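Methylenetetrahydrofolate--tRNA-(uracil-5-)-methyltransferase TrmFO (Thermus thermophilus, PDB 3G5S) catalyses the folate- and FAD-dependent methylation of uridine 54 in tRNA to 5-methyluridine, using methylenetetrahydrofolate as carbon donor and NADH or NADPH as reductant. Local coordinates at residues L344-L352 with A368-V379. Sequence-based numbering, arbitrary orientation.
Sequences LESAATGFL and APPEESMLGGLV. With FAD (flavin-adenine dinucleotide), chain B.
Leu375 reaches Ala348 and Phe351 where helix 343-361, which borders FAD in this Rossmann-type flavoprotein, is crossed by helix 374-384; their short segments meet almost perpendicularly, at -87°. A chi1 of 178° sets CG opposite the backbone N and carries the fork of Leu375 onto helix 344-352: CD1 lies 3.9 Å from Ala348 CB, while CD2 comes within 3.7 Å of Ala348 O and meets Phe351 CD2 at the ring edge, near its plane. Alanine suits this crossing because its lone methyl leaves room for the leucine fork. Replacing Leu375 by alanine is likely to open a gap between the helices and leave the Phe351 edge without its methyl neighbour. At one flank the bent aliphatic part of Glu345 crosses Leu378 at about a right angle, Glu345 CG 3.9 Å from Leu378 CD2, and its carboxylate is paired with Lys64. The small branches of Thr349 and Val379 pass in opposite directions; the threonine hydroxyl bonds to Gly335 N. Ser346 OG approaches FAD O5' at 3.4 Å. At the N-cap, Ser373 OG accepts from Gly376 N and donates to Pro370 O. Nearby, Leu352 extends (chi1 -176°) until its CD2 lies 3.9 Å from both Val379 CG1 and Pro369 CD.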
ATOM      1  N   LEU A 344       0.694   9.224   2.368  1.00 10.48           N
ATOM      2  CA  LEU A 344       1.921   9.536   1.663  1.00 11.44           C
ATOM      3  C   LEU A 344       2.129   8.662   0.429  1.00  9.97           C
ATOM      4  O   LEU A 344       2.498   9.153  -0.641  1.00 10.31           O
ATOM      5  CB  LEU A 344       3.074   9.342   2.645  1.00 14.34           C
ATOM      6  CG  LEU A 344       4.498   9.370   2.135  1.00 17.56           C
ATOM      7  CD1 LEU A 344       4.834  10.778   1.707  1.00 19.39           C
ATOM      8  CD2 LEU A 344       5.447   8.884   3.225  1.00 18.29           C
ATOM      9  N   GLU A 345       1.903   7.363   0.589  1.00  9.41           N
ATOM     10  CA  GLU A 345       1.993   6.430  -0.525  1.00  9.29           C
ATOM     11  C   GLU A 345       1.017   6.827  -1.624  1.00  8.99           C
ATOM     12  O   GLU A 345       1.319   6.712  -2.819  1.00  9.27           O
ATOM     13  CB  GLU A 345       1.662   5.018  -0.050  1.00  9.77           C
ATOM     14  CG  GLU A 345       2.721   4.369   0.853  1.00  9.88           C
ATOM     15  CD  GLU A 345       2.617   4.717   2.338  1.00 10.08           C
ATOM     16  OE1 GLU A 345       1.936   5.693   2.727  1.00 10.37           O
ATOM     17  OE2 GLU A 345       3.253   3.996   3.136  1.00 10.64           O
ATOM     18  N   SER A 346      -0.161   7.280  -1.218  1.00  8.87           N
ATOM     19  CA  SER A 346      -1.155   7.711  -2.185  1.00  9.32           C
ATOM     20  C   SER A 346      -0.672   8.956  -2.933  1.00  9.42           C
ATOM     21  O   SER A 346      -0.709   9.000  -4.162  1.00  9.70           O
ATOM     22  CB  SER A 346      -2.500   7.916  -1.495  1.00 10.05           C
ATOM     23  OG  SER A 346      -2.990   6.674  -1.010  1.00 10.27           O
ATOM     24  N   ALA A 347      -0.202   9.960  -2.200  1.00  9.29           N
ATOM     25  CA  ALA A 347       0.359  11.141  -2.841  1.00  9.74           C
ATOM     26  C   ALA A 347       1.523  10.790  -3.772  1.00  9.00           C
ATOM     27  O   ALA A 347       1.630  11.323  -4.872  1.00  9.54           O
ATOM     28  CB  ALA A 347       0.790  12.157  -1.786  1.00 11.41           C
ATOM     29  N   ALA A 348       2.394   9.889  -3.329  1.00  9.00           N
ATOM     30  CA  ALA A 348       3.587   9.555  -4.096  1.00  9.45           C
ATOM     31  C   ALA A 348       3.252   8.838  -5.407  1.00  8.73           C
ATOM     32  O   ALA A 348       3.846   9.124  -6.456  1.00  9.29           O
ATOM     33  CB  ALA A 348       4.552   8.738  -3.249  1.00 10.72           C
ATOM     34  N   THR A 349       2.307   7.906  -5.352  1.00  8.62           N
ATOM     35  CA  THR A 349       1.848   7.295  -6.586  1.00  8.96           C
ATOM     36  C   THR A 349       1.118   8.317  -7.467  1.00  8.13           C
ATOM     37  O   THR A 349       1.200   8.236  -8.686  1.00  8.97           O
ATOM     38  CB  THR A 349       1.005   6.024  -6.344  1.00  9.32           C
ATOM     39  OG1 THR A 349      -0.124   6.326  -5.519  1.00  9.86           O
ATOM     40  CG2 THR A 349       1.861   4.910  -5.709  1.00 10.36           C
ATOM     41  N   GLY A 350       0.420   9.273  -6.858  1.00  8.67           N
ATOM     42  CA  GLY A 350      -0.161  10.371  -7.625  1.00  9.17           C
ATOM     43  C   GLY A 350       0.893  11.162  -8.386  1.00  8.76           C
ATOM     44  O   GLY A 350       0.720  11.486  -9.564  1.00  9.44           O
ATOM     45  N   PHE A 351       2.001  11.465  -7.713  1.00  9.23           N
ATOM     46  CA  PHE A 351       3.114  12.120  -8.379  1.00  9.18           C
ATOM     47  C   PHE A 351       3.558  11.339  -9.619  1.00  8.56           C
ATOM     48  O   PHE A 351       3.716  11.909 -10.699  1.00  9.60           O
ATOM     49  CB  PHE A 351       4.288  12.294  -7.402  1.00  9.66           C
ATOM     50  CG  PHE A 351       5.605  12.536  -8.084  1.00  9.69           C
ATOM     51  CD1 PHE A 351       5.898  13.767  -8.655  1.00 11.63           C
ATOM     52  CD2 PHE A 351       6.541  11.527  -8.173  1.00 11.40           C
ATOM     53  CE1 PHE A 351       7.098  13.988  -9.309  1.00 12.44           C
ATOM     54  CE2 PHE A 351       7.755  11.743  -8.821  1.00 12.69           C
ATOM     55  CZ  PHE A 351       8.029  12.976  -9.386  1.00 12.94           C
ATOM     56  N   LEU A 352       3.769  10.036  -9.474  1.00  8.68           N
ATOM     57  CA  LEU A 352       4.290   9.251 -10.589  1.00  9.00           C
ATOM     58  C   LEU A 352       3.280   9.138 -11.730  1.00  8.52           C
ATOM     59  O   LEU A 352       3.633   9.267 -12.904  1.00  9.49           O
ATOM     60  CB  LEU A 352       4.768   7.874 -10.137  1.00  9.28           C
ATOM     61  CG  LEU A 352       5.408   7.030 -11.244  1.00 10.17           C
ATOM     62  CD1 LEU A 352       6.626   7.699 -11.870  1.00 11.52           C
ATOM     63  CD2 LEU A 352       5.764   5.654 -10.736  1.00 11.12           C
ATOM     64  N   ALA A 368       9.963   5.341 -14.319  1.00 11.99           N
ATOM     65  CA  ALA A 368       9.693   4.844 -12.976  1.00 12.09           C
ATOM     66  C   ALA A 368      10.981   4.911 -12.181  1.00 12.06           C
ATOM     67  O   ALA A 368      12.046   4.608 -12.706  1.00 12.99           O
ATOM     68  CB  ALA A 368       9.169   3.423 -13.005  1.00 13.44           C
ATOM     69  N   PRO A 369      10.893   5.306 -10.906  1.00 11.19           N
ATOM     70  CA  PRO A 369      12.109   5.454 -10.104  1.00 11.39           C
ATOM     71  C   PRO A 369      12.735   4.103  -9.796  1.00 11.44           C
ATOM     72  O   PRO A 369      12.090   3.070  -9.911  1.00 11.80           O
ATOM     73  CB  PRO A 369      11.625   6.126  -8.816  1.00 12.85           C
ATOM     74  CG  PRO A 369      10.153   6.162  -8.866  1.00 14.09           C
ATOM     75  CD  PRO A 369       9.663   5.639 -10.170  1.00 13.01           C
ATOM     76  N   PRO A 370      14.000   4.113  -9.384  1.00 12.95           N
ATOM     77  CA  PRO A 370      14.761   2.869  -9.228  1.00 14.02           C
ATOM     78  C   PRO A 370      14.363   2.064  -7.990  1.00 12.79           C
ATOM     79  O   PRO A 370      13.783   2.608  -7.049  1.00 11.74           O
ATOM     80  CB  PRO A 370      16.200   3.359  -9.091  1.00 17.71           C
ATOM     81  CG  PRO A 370      16.081   4.743  -8.575  1.00 17.72           C
ATOM     82  CD  PRO A 370      14.822   5.310  -9.144  1.00 15.42           C
ATOM     83  N   GLU A 371      14.704   0.779  -8.001  1.00 15.05           N
ATOM     84  CA  GLU A 371      14.360  -0.159  -6.932  1.00 17.43           C
ATOM     85  C   GLU A 371      14.882   0.253  -5.552  1.00 14.76           C
ATOM     86  O   GLU A 371      14.302  -0.125  -4.532  1.00 15.96           O
ATOM     87  CB  GLU A 371      14.877  -1.567  -7.281  1.00 22.42           C
ATOM     88  CG  GLU A 371      16.391  -1.633  -7.493  1.00 25.98           C
ATOM     89  CD  GLU A 371      16.922  -3.052  -7.651  1.00 29.08           C
ATOM     90  OE1 GLU A 371      16.113  -4.001  -7.617  1.00 30.30           O
ATOM     91  OE2 GLU A 371      18.152  -3.213  -7.803  1.00 30.05           O
ATOM     92  N   GLU A 372      15.981   1.006  -5.519  1.00 12.81           N
ATOM     93  CA  GLU A 372      16.570   1.443  -4.251  1.00 12.34           C
ATOM     94  C   GLU A 372      15.763   2.541  -3.581  1.00 11.25           C
ATOM     95  O   GLU A 372      15.889   2.746  -2.375  1.00 11.65           O
ATOM     96  CB  GLU A 372      18.004   1.940  -4.442  1.00 15.01           C
ATOM     97  CG  GLU A 372      18.991   0.865  -4.828  1.00 17.85           C
ATOM     98  CD  GLU A 372      18.836   0.395  -6.261  1.00 20.72           C
ATOM     99  OE1 GLU A 372      18.218   1.119  -7.077  1.00 22.44           O
ATOM    100  OE2 GLU A 372      19.356  -0.704  -6.569  1.00 24.39           O
ATOM    101  N   SER A 373      14.977   3.277  -4.362  1.00 10.73           N
ATOM    102  CA  SER A 373      14.145   4.320  -3.788  1.00 10.63           C
ATOM    103  C   SER A 373      12.884   3.692  -3.227  1.00  9.67           C
ATOM    104  O   SER A 373      12.446   2.631  -3.683  1.00 10.43           O
ATOM    105  CB  SER A 373      13.809   5.405  -4.811  1.00 11.91           C
ATOM    106  OG  SER A 373      12.910   4.959  -5.801  1.00 12.82           O
HETATM  107  N   MSE A 374      12.295   4.346  -2.240  1.00  9.78           N
HETATM  108  CA  MSE A 374      11.078   3.803  -1.654  1.00  9.61           C
HETATM  109  C   MSE A 374       9.912   3.872  -2.648  1.00  9.62           C
HETATM  110  O   MSE A 374       9.147   2.916  -2.777  1.00  9.69           O
HETATM  111  CB  MSE A 374      10.733   4.507  -0.345  1.00  9.57           C
HETATM  112  CG  MSE A 374       9.580   3.875   0.424  1.00  9.97           C
HETATM  113 SE   MSE A 374       9.840   1.976   0.825  1.00 10.57          SE
HETATM  114  CE  MSE A 374      11.514   2.100   1.792  1.00 11.78           C
ATOM    115  N   LEU A 375       9.763   4.983  -3.362  1.00  9.90           N
ATOM    116  CA  LEU A 375       8.690   5.042  -4.353  1.00  9.87           C
ATOM    117  C   LEU A 375       8.909   3.976  -5.427  1.00  9.01           C
ATOM    118  O   LEU A 375       7.966   3.303  -5.846  1.00  9.50           O
ATOM    119  CB  LEU A 375       8.573   6.432  -4.979  1.00 10.50           C
ATOM    120  CG  LEU A 375       7.488   6.545  -6.056  1.00 10.80           C
ATOM    121  CD1 LEU A 375       6.123   6.070  -5.541  1.00 11.84           C
ATOM    122  CD2 LEU A 375       7.406   7.968  -6.575  1.00 12.00           C
ATOM    123  N   GLY A 376      10.151   3.815  -5.869  1.00  9.50           N
ATOM    124  CA  GLY A 376      10.467   2.798  -6.852  1.00  9.54           C
ATOM    125  C   GLY A 376      10.181   1.396  -6.351  1.00 10.27           C
ATOM    126  O   GLY A 376       9.621   0.566  -7.062  1.00 10.31           O
ATOM    127  N   GLY A 377      10.575   1.116  -5.116  1.00 10.25           N
ATOM    128  CA  GLY A 377      10.289  -0.187  -4.553  1.00 11.43           C
ATOM    129  C   GLY A 377       8.793  -0.435  -4.477  1.00  9.88           C
ATOM    130  O   GLY A 377       8.324  -1.537  -4.756  1.00 10.83           O
ATOM    131  N   LEU A 378       8.036   0.585  -4.098  1.00  9.73           N
ATOM    132  CA  LEU A 378       6.598   0.442  -3.970  1.00 10.08           C
ATOM    133  C   LEU A 378       5.929   0.137  -5.321  1.00  9.48           C
ATOM    134  O   LEU A 378       5.157  -0.816  -5.429  1.00  9.96           O
ATOM    135  CB  LEU A 378       6.032   1.704  -3.357  1.00 11.58           C
ATOM    136  CG  LEU A 378       4.543   1.704  -3.054  1.00 11.98           C
ATOM    137  CD1 LEU A 378       4.147   0.584  -2.104  1.00 13.99           C
ATOM    138  CD2 LEU A 378       4.148   3.054  -2.502  1.00 13.12           C
ATOM    139  N   VAL A 379       6.223   0.927  -6.351  1.00  9.34           N
ATOM    140  CA  VAL A 379       5.542   0.717  -7.623  1.00  9.33           C
ATOM    141  C   VAL A 379       6.021  -0.540  -8.332  1.00  9.65           C
ATOM    142  O   VAL A 379       5.256  -1.180  -9.056  1.00 10.51           O
ATOM    143  CB  VAL A 379       5.573   1.961  -8.546  1.00 10.14           C
ATOM    144  CG1 VAL A 379       4.902   3.127  -7.849  1.00 10.61           C
ATOM    145  CG2 VAL A 379       6.993   2.303  -8.996  1.00 11.29           C
TER
HETATM  146  PA  FAD B 444      -8.959   9.658  -1.223  1.00 10.67           P
HETATM  147  O1A FAD B 444     -10.121   9.007  -0.530  1.00 11.62           O
HETATM  148  O2A FAD B 444      -8.084  10.578  -0.431  1.00 11.15           O
HETATM  149  O5B FAD B 444      -9.446  10.465  -2.513  1.00 10.59           O
HETATM  150  C5B FAD B 444     -10.366   9.908  -3.431  1.00 11.11           C
HETATM  151  C4B FAD B 444     -11.246  11.039  -3.927  1.00 11.06           C
HETATM  152  O4B FAD B 444     -12.040  10.573  -5.006  1.00 11.27           O
HETATM  153  C3B FAD B 444     -12.217  11.520  -2.851  1.00 11.74           C
HETATM  154  O3B FAD B 444     -12.139  12.924  -2.695  1.00 12.32           O
HETATM  155  C2B FAD B 444     -13.590  11.081  -3.361  1.00 12.17           C
HETATM  156  O2B FAD B 444     -14.655  11.939  -3.006  1.00 13.18           O
HETATM  157  C1B FAD B 444     -13.372  11.073  -4.862  1.00 11.61           C
HETATM  158  N9A FAD B 444     -14.215  10.183  -5.675  1.00 12.28           N
HETATM  159  C8A FAD B 444     -14.494   8.862  -5.459  1.00 12.36           C
HETATM  160  N7A FAD B 444     -15.216   8.398  -6.501  1.00 12.35           N
HETATM  161  C5A FAD B 444     -15.387   9.419  -7.382  1.00 12.13           C
HETATM  162  C6A FAD B 444     -16.033   9.524  -8.606  1.00 12.86           C
HETATM  163  N6A FAD B 444     -16.510   8.455  -9.259  1.00 13.38           N
HETATM  164  N1A FAD B 444     -16.009  10.728  -9.256  1.00 13.18           N
HETATM  165  C2A FAD B 444     -15.387  11.827  -8.712  1.00 13.01           C
HETATM  166  N3A FAD B 444     -14.741  11.736  -7.500  1.00 12.54           N
HETATM  167  C4A FAD B 444     -14.762  10.545  -6.867  1.00 11.85           C
HETATM  168  N1  FAD B 444      -4.298   6.374   5.660  1.00 15.04           N
HETATM  169  C2  FAD B 444      -3.268   6.683   6.510  1.00 16.21           C
HETATM  170  O2  FAD B 444      -2.122   6.808   6.083  1.00 16.23           O
HETATM  171  N3  FAD B 444      -3.526   6.858   7.856  1.00 18.11           N
HETATM  172  C4  FAD B 444      -4.800   6.737   8.386  1.00 18.79           C
HETATM  173  O4  FAD B 444      -4.999   6.906   9.595  1.00 21.94           O
HETATM  174  C4X FAD B 444      -5.840   6.425   7.510  1.00 17.33           C
HETATM  175  N5  FAD B 444      -7.128   6.284   7.974  1.00 19.08           N
HETATM  176  C5X FAD B 444      -8.146   5.984   7.092  1.00 17.96           C
HETATM  177  C6  FAD B 444      -9.445   5.855   7.573  1.00 18.31           C
HETATM  178  C7  FAD B 444     -10.486   5.542   6.710  1.00 18.98           C
HETATM  179  C7M FAD B 444     -11.888   5.404   7.236  1.00 20.72           C
HETATM  180  C8  FAD B 444     -10.223   5.368   5.355  1.00 19.27           C
HETATM  181  C8M FAD B 444     -11.341   5.034   4.410  1.00 21.41           C
HETATM  182  C9  FAD B 444      -8.924   5.500   4.870  1.00 17.50           C
HETATM  183  C9A FAD B 444      -7.876   5.807   5.735  1.00 16.22           C
HETATM  184  N10 FAD B 444      -6.576   5.920   5.257  1.00 14.49           N
HETATM  185  C10 FAD B 444      -5.576   6.244   6.153  1.00 15.38           C
HETATM  186  C1' FAD B 444      -6.170   5.132   4.032  1.00 13.26           C
HETATM  187  C2' FAD B 444      -5.659   5.996   2.866  1.00 12.03           C
HETATM  188  O2' FAD B 444      -4.284   6.317   2.993  1.00 11.65           O
HETATM  189  C3' FAD B 444      -6.501   7.256   2.667  1.00 11.23           C
HETATM  190  O3' FAD B 444      -7.798   6.825   2.305  1.00 12.20           O
HETATM  191  C4' FAD B 444      -5.954   8.186   1.585  1.00 11.28           C
HETATM  192  O4' FAD B 444      -6.678   9.398   1.654  1.00 11.90           O
HETATM  193  C5' FAD B 444      -6.034   7.566   0.195  1.00 10.60           C
HETATM  194  O5' FAD B 444      -5.779   8.553  -0.780  1.00 10.09           O
HETATM  195  P   FAD B 444      -6.513   8.460  -2.199  1.00  9.68           P
HETATM  196  O1P FAD B 444      -6.255   7.136  -2.844  1.00  9.56           O
HETATM  197  O2P FAD B 444      -6.130   9.686  -2.960  1.00 10.20           O
HETATM  198  O3P FAD B 444      -8.078   8.466  -1.837  1.00  9.96           O